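Local coordinates for protein Bd3459 (Bdellovibrio bacteriovorus, PDB 5CEC) that acts as a predatory endopeptidase of the peptidase S13 family, probably cutting prey peptidoglycan, and is bound by the ankyrin-repeat immunity protein Bd3460, at residues A[74-78]-A[313-317]; A[146-152]-A[250-254]; A[236-240]-A[427-431]; A[245-251]-A[338-342]; A[352-356]-A[368-372]. The protein carries 1 engineered substitution. All coordinates share one frame; numbering follows the deposited sequence.

Contact 1 (A[74-78]-A[313-317]); sequences VVTTL and VLYSL
V313 presses its CG1 methyl into a shallow hollow on helix 72-84, and this exchange of bumps and hollows joins two helices of the penicillin-binding fold. The first, helix 72-84, holds K73, probably the lysine of an SxxK motif; the second is helix 307-322. Their local axes come within 9.7 Å at a modest 34°, so one side of each faces the other over more than a turn. The hollow that receives V313 is floored by the carbonyl oxygen of V74 and by the CA of V75, and L78 walls it with CD2. In return, L78 pushes its fork toward helix 307-322: with CG anti to the backbone N (chi1 170°), CD1 reaches the main chain between S316 and L317, while CD2 lies by the CB of S316. L317 is the second bump. Its two methyls fill the hollow lined by V74, T77 and L78, CD1 lying 4.0 Å from the CA of L78. T77 offers its methyl; its OG1 turns to the carbonyl of K73 and to ND2 of N248. V74 and L317 cross at about a right angle, CG1 of V74 resting 3.9 Å from CD2 of L317.

Contact 2 (A[146-152]-A[250-254]); sequences LLAWLAE and QSNNY. With SO4 (sulfate ion), chain C; SO4 (sulfate ion), chain E.
The carboxamide of N252 spans the gap to A151, and its conformation shows how one flat group can organise the junction between a loop and the break between two helices. With CG anti to the backbone N (chi1 -172°), ND2 spends both protons in bonds that are nearly straight: one to the carbonyl oxygen of A151 at 2.8 Å, on a lone pair and exactly in the amide plane of N252, the other to OE1 of Q250, also at 2.8 Å. The amide's rotation is thereby fixed, and OD1 faces the start of helix 253-262, where N252 is the N-cap and takes the N-H of I255. Q250 is held in turn. Its chain is extended beyond CG, and NE2 donates to the carbonyl oxygen of E152 at 3.0 Å, approaching from 39° above that carbonyl's plane.

Farther along, the ring of Y254 packs on two alanines of the A148–A151 type I turn. The CA of A151 lies over one face, and the CB of A148 approaches obliquely, 3.4 Å from CE1. S251 and N253 probably belong to the SxN motif of the penicillin-binding, serine beta-lactamase-like fold. S251 OG donates at 2.7 Å to O3 of a sulfate, probably from the crystallisation liquor, though such ions often mark pockets.

E152 turns its carboxylate away to R246 and N119. The loop holding 146-152 runs from strand 135-141 to helix 167-182; L147 and W149 lean on helices 118-130 and 167-182, and the opposing segment passes from the end of helix 240-250 into helix 253-262.

Contact 3 (A[236-240]-A[427-431]); sequences MSAPL and LPFDK
A238 meets P428 and L427 where the turn between strand 231-236 and helix 240-250 is tied to the loop ahead of the short strand 436-437, both strands belonging to the mixed sheet of this S13-family protein. The close approach centres on A238 itself. The N-H of A238 gives a 2.9 Å hydrogen bond to the carbonyl oxygen of P428; the bond is almost straight at the proton (176°), yet the donor stands 41° above the carbonyl plane. The methyl of A238 also comes close, 3.4 Å from the carbonyl oxygen of L427. OG of S237 bonds to the carbonyl oxygen of A238 at 2.7 Å and takes the N-H of F90.

Away from this tight centre the contact thins. F429 turns its ring from the other segment and stacks on F123, and the chain then runs out through the partly exposed D430 to the exposed K431. D430 still faces inward: its CG sits between the backbone N and the carbonyl carbon (chi1 74°), which brings the carboxylate in at about a right angle to P239. OD1 pairs with R89, an arginine that also binds the carbonyl of S237, while OD2 lies 3.6 Å from CD of P239.

Contact 4 (A[245-251]-A[338-342]); sequences KRMNNQS and DKAST. With SO4 (sulfate ion), chain D; SO4 (sulfate ion), chain C.
N249 lays its CB and amide against the turn of 338-342, with CB 3.4 Å from the carbonyl oxygen of A340 and the amide carbon beside the CB of S341. The backbone of N249 is equally engaged: its carbonyl oxygen takes the N-H of T342 at 3.0 Å, and also a CA-H contact from S341. A340 is the centre of an inverse gamma turn, and OG of S341 bonds back across it to the carbonyl oxygen of D338.

Deeper in, K245 answers D338. Its chain leaves with CG anti to the backbone N, and the bend at chi2 (79°) carries NZ to OD2, met on the syn side at 2.8 Å, though 33° out of the carboxylate plane. The same ammonium group also reaches the carbonyls of S329 and M332 and the hydroxyl of Y421, a set of acceptors that would probably keep it charged. In the penicillin-binding fold this joins the helix just ahead of the probable SxN motif to the loop that precedes the strand with the K(T/S)G-type pattern.

Ordered water bridges the larger groups. ND2 of N249 donates to two molecules, one passed on to OD1 of D338, which is also hydrogen-bonded to OH of Y421, the other shared with NH1 of R246 and the carbonyl of A340. NE2 of Q250 lies over the centre of one guanidinium face of R246, while the edge of that group grips a sulfate: NH1 to O2 at 3.0 Å, nearly straight, and NH2 to O3 at 2.9 Å.

Contact 5 (A[352-356]-A[368-372]); sequences GSTTA and MGSVS
T355 and S370 form the hydrogen-bonded pair at the centre of this antiparallel contact, exchanging backbone bonds in both directions: N of T355 to O of S370, and N of S370 to O of T355, each 2.9 Å. A third backbone bond, from N of S372 to the carbonyl oxygen of S353 at 2.8 Å, carries the pairing back to the residue just before strand 354-361.

Weaker CA-H contacts add to these bonds. The CA of T354 faces the carbonyl oxygen of S370, that of A356 faces the carbonyl of M368, and the CA of G369 comes within 3.1 Å of the carbonyl oxygen of T355. Without a side chain, and with a phi of 159°, G369 can let the neighbouring strand lie this close. The two strands form a beta hairpin in the antiparallel sheet of the penicillin-binding core; the first continues into K357, part of a probable K(T/S)G-type motif.

Side-chain packing differs on the two faces. On the face of T354 and V371 the two residues lie side by side, pointing the same way, with CG1 of V371 3.5 Å from OG1 of T354. V371 puts that methyl anti to its carbonyl carbon (chi1 -65°), and helix 394-411 covers this face through V406 and I410.

Water serves the other face. One molecule receives bonds from OG1 of T355 and OG of S370 and gives one to the carbonyl oxygen of S353, tying together two hydroxyls whose own oxygens are 3.9 Å apart, OG1 of T355 to OG of S370.

Overall arrangement
Contacts 2 and 4 both reach, through S251, a sulfate also bound by S70, T358 and S360, in what is probably the active site. They share Q250 and S251, and a salt bridge from E152 OE1 to R246 NE (2.8 Å) ties them further. Contact 1 meets contact 4 where T77 OG1 lies 3.0 Å from N248 ND2, a probable hydrogen bond, and contact 5 where L314 and V74 pack on M368; the centres of contacts 1 and 5 are about 14 Å apart. Contact 3 touches contact 2 through E152 and P428 but lies far from that site, its centre about 25 Å from that of contact 5, which it encloses along the chain.

Contact 1 (A[74-78]-A[313-317])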
# COMPACT_ATOMS: atom_id res chain seq x y z
N VAL A 74 -0.43 2.61 -10.56
CA VAL A 74 -1.03 3.84 -11.07
C VAL A 74 -1.34 3.70 -12.58
O VAL A 74 -2.33 4.23 -13.07
CB VAL A 74 -0.16 5.06 -10.80
CG1 VAL A 74 -0.86 6.31 -11.30
CG2 VAL A 74 0.13 5.23 -9.31
N VAL A 75 -0.50 2.96 -13.29
CA VAL A 75 -0.74 2.70 -14.71
C VAL A 75 -1.97 1.80 -14.87
O VAL A 75 -2.87 2.07 -15.68
CB VAL A 75 0.49 2.06 -15.38
CG1 VAL A 75 0.25 1.94 -16.88
CG2 VAL A 75 1.74 2.93 -15.16
N THR A 76 -2.04 0.77 -14.04
CA THR A 76 -3.25 -0.10 -14.04
C THR A 76 -4.52 0.71 -13.69
O THR A 76 -5.57 0.47 -14.27
CB THR A 76 -3.02 -1.26 -13.07
OG1 THR A 76 -1.81 -1.93 -13.47
CG2 THR A 76 -4.18 -2.23 -13.06
N THR A 77 -4.38 1.65 -12.76
CA THR A 77 -5.47 2.56 -12.35
C THR A 77 -5.94 3.35 -13.57
O THR A 77 -7.14 3.41 -13.82
CB THR A 77 -5.00 3.47 -11.23
OG1 THR A 77 -4.71 2.67 -10.08
CG2 THR A 77 -6.01 4.45 -10.83
N LEU A 78 -5.02 3.94 -14.31
CA LEU A 78 -5.39 4.71 -15.52
C LEU A 78 -6.14 3.79 -16.50
O LEU A 78 -7.19 4.17 -17.04
CB LEU A 78 -4.14 5.26 -16.19
CG LEU A 78 -4.36 5.87 -17.56
CD1 LEU A 78 -5.35 7.04 -17.54
CD2 LEU A 78 -3.06 6.31 -18.19
N VAL A 313 1.23 9.38 -17.54
CA VAL A 313 0.18 8.61 -16.90
C VAL A 313 -0.56 9.46 -15.88
O VAL A 313 -1.81 9.42 -15.84
CB VAL A 313 0.77 7.32 -16.27
CG1 VAL A 313 -0.19 6.67 -15.28
CG2 VAL A 313 1.14 6.34 -17.37
N LEU A 314 0.17 10.20 -15.06
CA LEU A 314 -0.48 11.08 -14.07
C LEU A 314 -1.37 12.14 -14.75
O LEU A 314 -2.51 12.37 -14.33
CB LEU A 314 0.54 11.75 -13.17
CG LEU A 314 1.18 10.74 -12.17
CD1 LEU A 314 2.51 11.30 -11.67
CD2 LEU A 314 0.25 10.38 -11.01
N TYR A 315 -0.84 12.78 -15.80
CA TYR A 315 -1.60 13.79 -16.54
C TYR A 315 -2.90 13.21 -17.07
O TYR A 315 -3.99 13.80 -16.91
CB TYR A 315 -0.77 14.32 -17.70
CG TYR A 315 -1.53 15.29 -18.53
CD1 TYR A 315 -2.36 14.86 -19.56
CD2 TYR A 315 -1.45 16.64 -18.27
CE1 TYR A 315 -3.07 15.76 -20.32
CE2 TYR A 315 -2.17 17.56 -19.01
CZ TYR A 315 -2.99 17.12 -20.05
OH TYR A 315 -3.71 17.97 -20.80
N SER A 316 -2.80 12.04 -17.69
CA SER A 316 -3.95 11.37 -18.29
C SER A 316 -4.96 10.88 -17.26
O SER A 316 -6.17 10.96 -17.49
CB SER A 316 -3.50 10.23 -19.21
OG SER A 316 -2.78 10.73 -20.32
N LEU A 317 -4.48 10.33 -16.13
CA LEU A 317 -5.36 9.89 -15.08
C LEU A 317 -6.12 11.07 -14.50
O LEU A 317 -7.34 10.98 -14.26
CB LEU A 317 -4.53 9.16 -14.01
CG LEU A 317 -5.32 8.67 -12.79
CD1 LEU A 317 -6.48 7.74 -13.17
CD2 LEU A 317 -4.38 7.95 -11.85

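Contact 2 (A[146-152]-A[250-254])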
# COMPACT_ATOMS: atom_id res chain seq x y z
N LEU A 146 -14.79 -14.61 -9.10
CA LEU A 146 -13.48 -14.63 -8.49
C LEU A 146 -13.65 -14.44 -7.01
O LEU A 146 -14.32 -13.51 -6.56
CB LEU A 146 -12.57 -13.57 -9.06
CG LEU A 146 -12.50 -13.53 -10.59
CD1 LEU A 146 -11.68 -12.33 -11.05
CD2 LEU A 146 -11.95 -14.84 -11.16
N LEU A 147 -13.15 -15.39 -6.23
CA LEU A 147 -13.26 -15.37 -4.78
C LEU A 147 -11.90 -15.73 -4.21
O LEU A 147 -11.37 -16.84 -4.48
CB LEU A 147 -14.30 -16.38 -4.30
CG LEU A 147 -14.46 -16.51 -2.80
CD1 LEU A 147 -15.05 -15.24 -2.20
CD2 LEU A 147 -15.34 -17.71 -2.48
N ALA A 148 -11.33 -14.80 -3.44
CA ALA A 148 -10.05 -14.99 -2.75
C ALA A 148 -10.26 -14.47 -1.36
O ALA A 148 -10.34 -13.27 -1.14
CB ALA A 148 -8.93 -14.22 -3.42
N TRP A 149 -10.34 -15.38 -0.39
CA TRP A 149 -10.72 -14.98 0.93
C TRP A 149 -9.89 -13.84 1.49
O TRP A 149 -10.43 -12.87 2.05
CB TRP A 149 -10.69 -16.19 1.87
CG TRP A 149 -11.46 -16.02 3.10
CD1 TRP A 149 -10.98 -15.96 4.37
CD2 TRP A 149 -12.88 -15.93 3.21
NE1 TRP A 149 -12.02 -15.81 5.27
CE2 TRP A 149 -13.20 -15.81 4.58
CE3 TRP A 149 -13.93 -15.95 2.29
CZ2 TRP A 149 -14.51 -15.68 5.04
CZ3 TRP A 149 -15.22 -15.84 2.76
CH2 TRP A 149 -15.51 -15.71 4.11
N LEU A 150 -8.57 -13.95 1.31
CA LEU A 150 -7.62 -12.98 1.86
C LEU A 150 -7.29 -11.83 0.87
O LEU A 150 -6.25 -11.18 0.99
CB LEU A 150 -6.35 -13.69 2.36
CG LEU A 150 -6.59 -14.73 3.45
CD1 LEU A 150 -5.26 -15.38 3.82
CD2 LEU A 150 -7.27 -14.17 4.69
N ALA A 151 -8.22 -11.53 -0.04
CA ALA A 151 -7.98 -10.51 -1.08
C ALA A 151 -7.44 -9.18 -0.56
O ALA A 151 -6.71 -8.51 -1.27
CB ALA A 151 -9.27 -10.26 -1.84
N GLU A 152 -7.90 -8.75 0.62
CA GLU A 152 -7.49 -7.51 1.25
C GLU A 152 -6.57 -7.64 2.42
O GLU A 152 -6.43 -6.68 3.19
CB GLU A 152 -8.71 -6.88 1.95
CG GLU A 152 -9.82 -6.57 1.10
CD GLU A 152 -10.80 -5.68 1.82
OE1 GLU A 152 -10.52 -4.49 1.90
OE2 GLU A 152 -11.84 -6.20 2.21
N GLN A 250 -3.24 0.28 0.06
CA GLN A 250 -2.56 -0.92 0.57
C GLN A 250 -1.35 -1.31 -0.26
O GLN A 250 -0.48 -2.00 0.22
CB GLN A 250 -3.52 -2.11 0.52
CG GLN A 250 -4.74 -2.02 1.40
CD GLN A 250 -5.45 -3.33 1.38
OE1 GLN A 250 -5.82 -3.85 0.33
NE2 GLN A 250 -5.66 -3.89 2.56
N SER A 251 -1.34 -0.92 -1.54
CA SER A 251 -0.46 -1.50 -2.56
C SER A 251 -0.86 -2.97 -2.80
O SER A 251 -0.06 -3.89 -2.76
CB SER A 251 1.01 -1.36 -2.23
OG SER A 251 1.74 -1.46 -3.45
N ASN A 252 -2.14 -3.18 -3.10
CA ASN A 252 -2.72 -4.51 -3.12
C ASN A 252 -2.46 -5.22 -4.46
O ASN A 252 -3.08 -4.87 -5.48
CB ASN A 252 -4.23 -4.43 -2.83
CG ASN A 252 -4.84 -5.77 -2.66
OD1 ASN A 252 -4.62 -6.67 -3.49
ND2 ASN A 252 -5.59 -5.94 -1.59
N ASN A 253 -1.58 -6.22 -4.44
CA ASN A 253 -1.23 -6.95 -5.67
C ASN A 253 -2.42 -7.71 -6.26
O ASN A 253 -2.54 -7.80 -7.48
CB ASN A 253 -0.10 -7.91 -5.40
CG ASN A 253 1.20 -7.22 -5.14
OD1 ASN A 253 1.36 -6.01 -5.26
ND2 ASN A 253 2.18 -8.02 -4.76
N TYR A 254 -3.24 -8.30 -5.39
CA TYR A 254 -4.37 -9.09 -5.86
C TYR A 254 -5.32 -8.26 -6.70
O TYR A 254 -5.74 -8.69 -7.82
CB TYR A 254 -5.14 -9.76 -4.69
CG TYR A 254 -6.36 -10.51 -5.12
CD1 TYR A 254 -6.31 -11.85 -5.50
CD2 TYR A 254 -7.60 -9.88 -5.21
CE1 TYR A 254 -7.43 -12.53 -5.93
CE2 TYR A 254 -8.73 -10.57 -5.62
CZ TYR A 254 -8.65 -11.89 -5.99
OH TYR A 254 -9.75 -12.56 -6.44
S SO4 C . 4.73 -0.83 -1.64
O1 SO4 C . 4.46 -1.33 -0.26
O2 SO4 C . 6.13 -0.42 -1.83
O3 SO4 C . 4.27 -1.93 -2.63
O4 SO4 C . 3.84 0.29 -1.94
S SO4 E . -11.49 -17.12 9.33
O1 SO4 E . -10.93 -15.87 9.90
O2 SO4 E . -10.64 -18.28 9.67
O3 SO4 E . -11.82 -17.00 7.90
O4 SO4 E . -12.83 -17.42 9.96

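Contact 3 (A[236-240]-A[427-431])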
# COMPACT_ATOMS: atom_id res chain seq x y z
N MET A 236 -24.01 -5.34 -6.30
CA MET A 236 -23.04 -4.46 -6.94
C MET A 236 -21.87 -4.18 -6.01
O MET A 236 -22.06 -3.95 -4.81
CB MET A 236 -23.66 -3.14 -7.34
CG MET A 236 -24.79 -3.29 -8.32
SD MET A 236 -25.10 -1.79 -9.24
CE MET A 236 -25.79 -0.77 -7.95
N SER A 237 -20.66 -4.22 -6.55
CA SER A 237 -19.51 -3.73 -5.81
C SER A 237 -19.64 -2.26 -5.51
O SER A 237 -20.44 -1.54 -6.13
CB SER A 237 -18.21 -3.96 -6.57
OG SER A 237 -18.09 -3.08 -7.67
N ALA A 238 -18.81 -1.78 -4.59
CA ALA A 238 -18.46 -0.36 -4.49
C ALA A 238 -17.98 0.12 -5.87
O ALA A 238 -17.49 -0.68 -6.69
CB ALA A 238 -17.38 -0.14 -3.42
N PRO A 239 -18.09 1.42 -6.12
CA PRO A 239 -17.61 1.90 -7.42
C PRO A 239 -16.12 1.65 -7.60
O PRO A 239 -15.35 1.57 -6.62
CB PRO A 239 -17.94 3.38 -7.42
CG PRO A 239 -18.26 3.76 -6.02
CD PRO A 239 -18.63 2.51 -5.28
N LEU A 240 -15.71 1.59 -8.86
CA LEU A 240 -14.31 1.34 -9.18
C LEU A 240 -13.35 2.29 -8.47
O LEU A 240 -12.30 1.85 -8.00
CB LEU A 240 -14.09 1.40 -10.70
CG LEU A 240 -12.67 1.16 -11.17
CD1 LEU A 240 -12.20 -0.26 -10.90
CD2 LEU A 240 -12.51 1.54 -12.62
N LEU A 427 -14.47 0.34 1.36
CA LEU A 427 -14.89 -1.04 1.56
C LEU A 427 -15.24 -1.64 0.21
O LEU A 427 -15.39 -0.91 -0.79
CB LEU A 427 -16.12 -1.10 2.49
CG LEU A 427 -15.93 -0.48 3.87
CD1 LEU A 427 -17.19 -0.69 4.70
CD2 LEU A 427 -14.72 -0.98 4.61
N PRO A 428 -15.41 -2.97 0.14
CA PRO A 428 -15.75 -3.59 -1.13
C PRO A 428 -17.17 -3.33 -1.60
O PRO A 428 -17.49 -3.63 -2.74
CB PRO A 428 -15.54 -5.11 -0.87
CG PRO A 428 -14.63 -5.16 0.34
CD PRO A 428 -15.06 -3.98 1.16
N PHE A 429 -17.98 -2.76 -0.72
CA PHE A 429 -19.40 -2.50 -0.94
C PHE A 429 -19.72 -1.11 -0.39
O PHE A 429 -18.95 -0.57 0.44
CB PHE A 429 -20.27 -3.59 -0.27
CG PHE A 429 -19.95 -3.79 1.18
CD1 PHE A 429 -20.56 -3.02 2.16
CD2 PHE A 429 -19.05 -4.77 1.58
CE1 PHE A 429 -20.25 -3.20 3.47
CE2 PHE A 429 -18.74 -4.96 2.91
CZ PHE A 429 -19.35 -4.17 3.86
N ASP A 430 -20.86 -0.56 -0.79
CA ASP A 430 -21.36 0.68 -0.20
C ASP A 430 -22.87 0.60 -0.07
O ASP A 430 -23.44 -0.47 -0.21
CB ASP A 430 -20.84 1.90 -0.98
CG ASP A 430 -21.53 2.10 -2.32
OD1 ASP A 430 -22.34 1.24 -2.74
OD2 ASP A 430 -21.29 3.15 -2.97
N LYS A 431 -23.52 1.74 0.16
CA LYS A 431 -24.98 1.77 0.36
C LYS A 431 -25.81 1.44 -0.89
O LYS A 431 -27.02 1.29 -0.79
CB LYS A 431 -25.40 3.11 1.00
CG LYS A 431 -25.37 4.30 0.04
CD LYS A 431 -25.81 5.60 0.72
CE LYS A 431 -24.74 6.17 1.62
NZ LYS A 431 -25.21 7.39 2.34

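Contact 4 (A[245-251]-A[338-342])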
# COMPACT_ATOMS: atom_id res chain seq x y z
N LYS A 245 -8.96 3.08 -4.80
CA LYS A 245 -8.46 3.72 -3.58
C LYS A 245 -7.92 2.67 -2.60
O LYS A 245 -6.82 2.84 -2.05
CB LYS A 245 -9.57 4.54 -2.91
CG LYS A 245 -9.14 5.33 -1.69
CD LYS A 245 -8.43 6.61 -2.01
CE LYS A 245 -7.90 7.26 -0.75
NZ LYS A 245 -7.29 8.60 -0.97
N ARG A 246 -8.69 1.61 -2.38
CA ARG A 246 -8.23 0.54 -1.48
C ARG A 246 -6.91 -0.05 -2.01
O ARG A 246 -5.94 -0.21 -1.26
CB ARG A 246 -9.28 -0.54 -1.35
CG ARG A 246 -8.94 -1.66 -0.40
CD ARG A 246 -8.71 -1.18 1.02
NE ARG A 246 -8.78 -2.29 1.97
CZ ARG A 246 -8.36 -2.23 3.23
NH1 ARG A 246 -7.69 -1.18 3.71
NH2 ARG A 246 -8.57 -3.27 4.00
N MET A 247 -6.88 -0.34 -3.32
CA MET A 247 -5.68 -0.93 -3.92
C MET A 247 -4.46 -0.04 -3.72
O MET A 247 -3.37 -0.53 -3.38
CB MET A 247 -5.93 -1.13 -5.40
CG MET A 247 -4.72 -1.64 -6.16
SD MET A 247 -4.99 -1.75 -7.95
CE MET A 247 -4.96 -0.05 -8.41
N ASN A 248 -4.62 1.24 -4.00
CA ASN A 248 -3.50 2.18 -3.96
C ASN A 248 -3.15 2.64 -2.54
O ASN A 248 -2.06 3.17 -2.32
CB ASN A 248 -3.74 3.35 -4.90
CG ASN A 248 -3.64 2.94 -6.34
OD1 ASN A 248 -2.82 2.06 -6.68
ND2 ASN A 248 -4.47 3.53 -7.20
N ASN A 249 -4.04 2.41 -1.57
CA ASN A 249 -3.70 2.66 -0.16
C ASN A 249 -2.80 1.51 0.34
O ASN A 249 -1.75 1.77 0.96
CB ASN A 249 -4.95 2.70 0.73
CG ASN A 249 -5.64 4.05 0.78
OD1 ASN A 249 -5.15 5.04 0.27
ND2 ASN A 249 -6.82 4.07 1.40
N GLN A 250 -3.24 0.28 0.06
CA GLN A 250 -2.56 -0.92 0.57
C GLN A 250 -1.35 -1.31 -0.26
O GLN A 250 -0.48 -2.00 0.22
CB GLN A 250 -3.52 -2.11 0.52
CG GLN A 250 -4.74 -2.02 1.40
CD GLN A 250 -5.45 -3.33 1.38
OE1 GLN A 250 -5.82 -3.85 0.33
NE2 GLN A 250 -5.66 -3.89 2.56
N SER A 251 -1.34 -0.92 -1.54
CA SER A 251 -0.46 -1.50 -2.56
C SER A 251 -0.86 -2.97 -2.80
O SER A 251 -0.06 -3.89 -2.76
CB SER A 251 1.01 -1.36 -2.23
OG SER A 251 1.74 -1.46 -3.45
N ASP A 338 -4.36 9.61 4.76
CA ASP A 338 -4.80 8.22 4.64
C ASP A 338 -3.91 7.39 5.55
O ASP A 338 -2.83 6.91 5.18
CB ASP A 338 -4.79 7.76 3.18
CG ASP A 338 -5.88 8.43 2.38
OD1 ASP A 338 -7.03 8.49 2.92
OD2 ASP A 338 -5.62 8.87 1.26
N LYS A 339 -4.33 7.28 6.80
CA LYS A 339 -3.53 6.62 7.81
C LYS A 339 -3.33 5.13 7.49
O LYS A 339 -2.28 4.55 7.84
CB LYS A 339 -4.17 6.83 9.19
CG LYS A 339 -4.29 8.29 9.60
CD LYS A 339 -2.97 9.00 9.52
CE LYS A 339 -2.91 10.26 10.36
NZ LYS A 339 -1.53 10.84 10.28
N ALA A 340 -4.34 4.54 6.85
CA ALA A 340 -4.37 3.12 6.45
C ALA A 340 -3.85 3.00 5.02
O ALA A 340 -4.49 2.36 4.11
CB ALA A 340 -5.75 2.51 6.59
N SER A 341 -2.69 3.64 4.84
CA SER A 341 -1.99 3.58 3.56
C SER A 341 -0.49 3.56 3.76
O SER A 341 0.04 3.91 4.80
CB SER A 341 -2.36 4.75 2.64
OG SER A 341 -1.63 5.90 2.98
N THR A 342 0.20 3.25 2.67
CA THR A 342 1.68 3.22 2.71
C THR A 342 2.30 4.62 2.84
O THR A 342 3.51 4.74 3.05
CB THR A 342 2.28 2.52 1.50
OG1 THR A 342 2.01 3.28 0.32
CG2 THR A 342 1.76 1.10 1.33
S SO4 D . -7.05 -2.34 7.31
O1 SO4 D . -6.98 -2.06 8.76
O2 SO4 D . -6.73 -1.12 6.53
O3 SO4 D . -8.36 -2.91 6.91
O4 SO4 D . -5.97 -3.32 6.99
S SO4 C . 4.73 -0.83 -1.64
O1 SO4 C . 4.46 -1.33 -0.26
O2 SO4 C . 6.13 -0.42 -1.83
O3 SO4 C . 4.27 -1.93 -2.63
O4 SO4 C . 3.84 0.29 -1.94
O HOH W 1 -7.19 1.56 3.06
O HOH W 2 0.55 2.70 -1.82
O HOH W 3 -8.39 6.11 2.83

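Contact 5 (A[352-356]-A[368-372])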
# COMPACT_ATOMS: atom_id res chain seq x y z
N GLY A 352 -0.55 16.13 3.93
CA GLY A 352 -1.75 16.83 3.50
C GLY A 352 -1.69 17.49 2.14
O GLY A 352 -2.70 18.03 1.70
N SER A 353 -0.51 17.54 1.53
CA SER A 353 -0.32 18.21 0.23
C SER A 353 -0.08 17.25 -0.91
O SER A 353 -0.18 17.63 -2.07
CB SER A 353 0.90 19.12 0.30
OG SER A 353 2.10 18.37 0.43
N THR A 354 0.30 16.01 -0.60
CA THR A 354 0.89 15.09 -1.56
C THR A 354 0.00 13.87 -1.71
O THR A 354 -0.38 13.26 -0.72
CB THR A 354 2.29 14.73 -1.10
OG1 THR A 354 3.06 15.93 -1.05
CG2 THR A 354 2.97 13.76 -2.05
N THR A 355 -0.29 13.53 -2.96
CA THR A 355 -1.09 12.35 -3.31
C THR A 355 -0.12 11.44 -4.03
O THR A 355 0.42 11.85 -5.06
CB THR A 355 -2.28 12.72 -4.21
OG1 THR A 355 -3.04 13.78 -3.59
CG2 THR A 355 -3.18 11.57 -4.45
N ALA A 356 0.12 10.24 -3.55
CA ALA A 356 1.26 9.47 -4.07
C ALA A 356 1.10 7.97 -3.89
O ALA A 356 0.39 7.51 -2.98
CB ALA A 356 2.56 9.92 -3.45
N MET A 368 5.46 8.12 -7.05
CA MET A 368 4.94 9.05 -8.05
C MET A 368 3.63 9.63 -7.55
O MET A 368 2.90 8.99 -6.78
CB MET A 368 4.78 8.39 -9.42
CG MET A 368 3.64 7.40 -9.53
SD MET A 368 3.56 6.48 -11.09
CE MET A 368 2.74 7.67 -12.11
N GLY A 369 3.26 10.78 -8.09
CA GLY A 369 2.01 11.41 -7.67
C GLY A 369 2.01 12.88 -7.99
O GLY A 369 2.64 13.36 -8.96
N SER A 370 1.26 13.60 -7.17
CA SER A 370 1.17 15.04 -7.27
C SER A 370 1.47 15.68 -5.93
O SER A 370 1.17 15.15 -4.85
CB SER A 370 -0.23 15.45 -7.73
OG SER A 370 -1.19 15.20 -6.72
N VAL A 371 2.07 16.87 -6.03
CA VAL A 371 2.21 17.75 -4.88
C VAL A 371 1.42 19.02 -5.11
O VAL A 371 1.42 19.57 -6.22
CB VAL A 371 3.70 18.08 -4.55
CG1 VAL A 371 4.47 16.83 -4.11
CG2 VAL A 371 4.43 18.76 -5.70
N SER A 372 0.71 19.46 -4.06
CA SER A 372 -0.07 20.68 -4.07
C SER A 372 0.81 21.71 -3.37
O SER A 372 1.18 21.55 -2.20
CB SER A 372 -1.38 20.49 -3.33
OG SER A 372 -2.09 21.71 -3.25
O HOH W 4 -1.76 16.29 -4.08